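Local atomic coordinates of GTP-binding protein (Thermus thermophilus, PDB entry 2DBY), a protein that binds GDP and is probably an ATPase of the YchF/OLA1 subfamily that associates with the 70S ribosome and its 50S subunit. Residues F73-K81 against Q92-V100. Numbering follows the deposited sequence.
Sequences FVDIAGLVK and QFLAHIREV
Phe93 is the main bump of helix 91-98, pushed into the bend of the chain from Ile76 to Val80. With CG anti to the backbone N (chi1 177°), its ring reaches toward the loop between two methyl groups: CG2 of Val80 sits squarely over one face, 4.0 Å from the ring centroid, and CG2 of Ile76 comes in obliquely, 3.5 Å from Phe93 CD1. Ile97 CG1 from the same helix lies over the opposite face, toward its rim, and the Phe93 side chain rests on Val7 of strand 3-7. The other branch of Ile76 lies against the helix backbone, its CD1 3.7 Å from His96 O and close to Val100 CG1, which meets Val74 CG2 at 3.9 Å. This is the switch II region of a P-loop GTPase: strand 66-75 ends at Asp75, salt-bridged to the P-loop Lys14, and the DIAG sequence runs on across the helix. Gly78 passes so close that a CB would collide with Phe93 N; a water bridges that N to Leu79 O. Farther along the helix, His96 ND1 donates to Ala77 O at 2.6 Å, the oxygen lying near the imidazole plane and the N-H...O angle 154°. A leucine in place of His96 would probably leave that carbonyl without its donor and the loop at Ala77 less firmly tied to the helix. Gln92 O lies 3.2 Å above one face of the imidazole, toward its rim.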
loop_
_atom_site.group_PDB
_atom_site.type_symbol
_atom_site.label_atom_id
_atom_site.label_comp_id
_atom_site.label_asym_id
_atom_site.label_seq_id
_atom_site.Cartn_x
_atom_site.Cartn_y
_atom_site.Cartn_z
ATOM N N PHE A 73 6.594 -4.907 0.221
ATOM C CA PHE A 73 7.500 -3.769 0.135
ATOM C C PHE A 73 8.705 -4.172 -0.698
ATOM O O PHE A 73 9.186 -5.305 -0.573
ATOM C CB PHE A 73 7.981 -3.363 1.533
ATOM C CG PHE A 73 6.934 -2.662 2.349
ATOM C CD1 PHE A 73 6.106 -3.378 3.217
ATOM C CD2 PHE A 73 6.746 -1.288 2.217
ATOM C CE1 PHE A 73 5.098 -2.727 3.940
ATOM C CE2 PHE A 73 5.745 -0.627 2.932
ATOM C CZ PHE A 73 4.918 -1.343 3.794
ATOM N N VAL A 74 9.192 -3.248 -1.521
ATOM C CA VAL A 74 10.350 -3.518 -2.359
ATOM C C VAL A 74 11.472 -2.542 -2.023
ATOM O O VAL A 74 11.223 -1.333 -1.902
ATOM C CB VAL A 74 9.980 -3.327 -3.833
ATOM C CG1 VAL A 74 11.194 -3.623 -4.727
ATOM C CG2 VAL A 74 8.800 -4.206 -4.182
ATOM N N ASP A 75 12.696 -3.043 -1.853
ATOM C CA ASP A 75 13.819 -2.160 -1.582
ATOM C C ASP A 75 14.210 -1.698 -2.972
ATOM O O ASP A 75 14.804 -2.479 -3.730
ATOM C CB ASP A 75 15.005 -2.918 -0.968
ATOM C CG ASP A 75 16.196 -2.004 -0.661
ATOM O OD1 ASP A 75 16.159 -0.808 -1.030
ATOM O OD2 ASP A 75 17.177 -2.485 -0.043
ATOM N N ILE A 76 13.901 -0.436 -3.288
ATOM C CA ILE A 76 14.184 0.092 -4.617
ATOM C C ILE A 76 15.650 0.355 -4.725
ATOM O O ILE A 76 16.227 1.158 -3.984
ATOM C CB ILE A 76 13.427 1.381 -4.907
ATOM C CG1 ILE A 76 11.913 1.106 -4.963
ATOM C CG2 ILE A 76 13.936 1.978 -6.240
ATOM C CD1 ILE A 76 11.448 0.290 -6.149
ATOM N N ALA A 77 16.225 -0.324 -5.694
ATOM C CA ALA A 77 17.638 -0.272 -5.941
ATOM C C ALA A 77 18.018 0.647 -7.086
ATOM O O ALA A 77 17.340 0.670 -8.123
ATOM C CB ALA A 77 18.102 -1.653 -6.228
ATOM N N GLY A 78 19.093 1.410 -6.870
ATOM C CA GLY A 78 19.600 2.285 -7.907
ATOM C C GLY A 78 20.082 3.669 -7.548
ATOM O O GLY A 78 19.561 4.335 -6.636
ATOM N N LEU A 79 21.102 4.110 -8.272
ATOM C CA LEU A 79 21.638 5.456 -8.085
ATOM C C LEU A 79 20.467 6.332 -8.570
ATOM O O LEU A 79 19.829 6.001 -9.584
ATOM C CB LEU A 79 22.891 5.661 -8.965
ATOM C CG LEU A 79 23.496 7.081 -9.131
ATOM C CD1 LEU A 79 25.028 7.005 -9.313
ATOM C CD2 LEU A 79 22.849 7.794 -10.341
ATOM N N VAL A 80 20.179 7.420 -7.854
ATOM C CA VAL A 80 19.043 8.283 -8.204
ATOM C C VAL A 80 19.325 9.438 -9.182
ATOM O O VAL A 80 18.700 9.521 -10.257
ATOM C CB VAL A 80 18.411 8.908 -6.927
ATOM C CG1 VAL A 80 17.189 9.748 -7.298
ATOM C CG2 VAL A 80 17.999 7.805 -5.952
ATOM N N LYS A 81 20.252 10.321 -8.816
ATOM C CA LYS A 81 20.522 11.478 -9.642
ATOM C C LYS A 81 21.469 11.264 -10.785
ATOM O O LYS A 81 22.677 11.153 -10.581
ATOM C CB LYS A 81 21.033 12.655 -8.802
ATOM C CG LYS A 81 21.082 13.952 -9.609
ATOM C CD LYS A 81 21.613 15.124 -8.812
ATOM C CE LYS A 81 21.802 16.332 -9.751
ATOM N NZ LYS A 81 22.730 17.368 -9.212
ATOM N N GLN A 92 18.194 2.600 -13.916
ATOM C CA GLN A 92 17.764 1.415 -13.166
ATOM C C GLN A 92 16.757 1.811 -12.090
ATOM O O GLN A 92 15.757 1.149 -11.898
ATOM C CB GLN A 92 18.965 0.728 -12.516
ATOM C CG GLN A 92 19.863 -0.038 -13.489
ATOM C CD GLN A 92 19.225 -1.317 -14.002
ATOM O OE1 GLN A 92 18.230 -1.286 -14.732
ATOM N NE2 GLN A 92 19.797 -2.454 -13.617
ATOM N N PHE A 93 17.037 2.899 -11.388
ATOM C CA PHE A 93 16.134 3.383 -10.356
ATOM C C PHE A 93 14.758 3.670 -10.957
ATOM O O PHE A 93 13.740 3.240 -10.431
ATOM C CB PHE A 93 16.728 4.640 -9.717
ATOM C CG PHE A 93 15.837 5.272 -8.663
ATOM C CD1 PHE A 93 15.767 4.731 -7.383
ATOM C CD2 PHE A 93 15.075 6.414 -8.963
ATOM C CE1 PHE A 93 14.945 5.328 -6.384
ATOM C CE2 PHE A 93 14.250 7.023 -7.999
ATOM C CZ PHE A 93 14.181 6.478 -6.690
ATOM N N LEU A 94 14.707 4.388 -12.075
ATOM C CA LEU A 94 13.416 4.676 -12.697
ATOM C C LEU A 94 12.704 3.387 -13.111
ATOM O O LEU A 94 11.489 3.262 -12.970
ATOM C CB LEU A 94 13.592 5.549 -13.944
ATOM C CG LEU A 94 14.165 6.950 -13.707
ATOM C CD1 LEU A 94 14.445 7.628 -15.064
ATOM C CD2 LEU A 94 13.150 7.779 -12.882
ATOM N N ALA A 95 13.460 2.434 -13.639
ATOM C CA ALA A 95 12.847 1.182 -14.073
ATOM C C ALA A 95 12.218 0.458 -12.891
ATOM O O ALA A 95 11.142 -0.141 -13.026
ATOM C CB ALA A 95 13.877 0.290 -14.727
ATOM N N HIS A 96 12.900 0.491 -11.754
ATOM C CA HIS A 96 12.397 -0.168 -10.546
ATOM C C HIS A 96 11.173 0.557 -10.007
ATOM O O HIS A 96 10.198 -0.094 -9.607
ATOM C CB HIS A 96 13.490 -0.267 -9.486
ATOM C CG HIS A 96 14.586 -1.221 -9.850
ATOM N ND1 HIS A 96 15.874 -1.100 -9.371
ATOM C CD2 HIS A 96 14.585 -2.310 -10.653
ATOM C CE1 HIS A 96 16.619 -2.073 -9.867
ATOM N NE2 HIS A 96 15.862 -2.821 -10.648
ATOM N N ILE A 97 11.204 1.890 -10.010
ATOM C CA ILE A 97 10.057 2.693 -9.537
ATOM C C ILE A 97 8.810 2.412 -10.383
ATOM O O ILE A 97 7.672 2.384 -9.877
ATOM C CB ILE A 97 10.368 4.225 -9.610
ATOM C CG1 ILE A 97 11.305 4.614 -8.480
ATOM C CG2 ILE A 97 9.065 5.046 -9.492
ATOM C CD1 ILE A 97 10.621 4.607 -7.145
ATOM N N ARG A 98 9.012 2.214 -11.685
ATOM C CA ARG A 98 7.887 1.942 -12.559
ATOM C C ARG A 98 7.132 0.692 -12.149
ATOM O O ARG A 98 5.933 0.601 -12.380
ATOM C CB ARG A 98 8.355 1.790 -14.015
ATOM C CG ARG A 98 8.885 3.087 -14.601
ATOM C CD ARG A 98 9.306 2.970 -16.072
ATOM N NE ARG A 98 9.798 4.260 -16.564
ATOM C CZ ARG A 98 9.041 5.356 -16.661
ATOM N NH1 ARG A 98 7.761 5.310 -16.306
ATOM N NH2 ARG A 98 9.556 6.504 -17.101
ATOM N N GLU A 99 7.830 -0.264 -11.542
ATOM C CA GLU A 99 7.199 -1.536 -11.149
ATOM C C GLU A 99 6.437 -1.562 -9.812
ATOM O O GLU A 99 5.885 -2.607 -9.443
ATOM C CB GLU A 99 8.241 -2.658 -11.111
ATOM C CG GLU A 99 9.021 -2.865 -12.383
ATOM C CD GLU A 99 10.142 -3.886 -12.193
ATOM O OE1 GLU A 99 10.969 -3.729 -11.259
ATOM O OE2 GLU A 99 10.197 -4.853 -12.980
ATOM N N VAL A 100 6.412 -0.462 -9.061
ATOM C CA VAL A 100 5.656 -0.487 -7.806
ATOM C C VAL A 100 4.460 0.453 -7.914
ATOM O O VAL A 100 4.451 1.342 -8.758
ATOM C CB VAL A 100 6.517 -0.080 -6.596
ATOM C CG1 VAL A 100 7.600 -1.159 -6.377
ATOM C CG2 VAL A 100 7.159 1.290 -6.836
HETATM O O HOH W 1 19.916 3.902 -11.361
#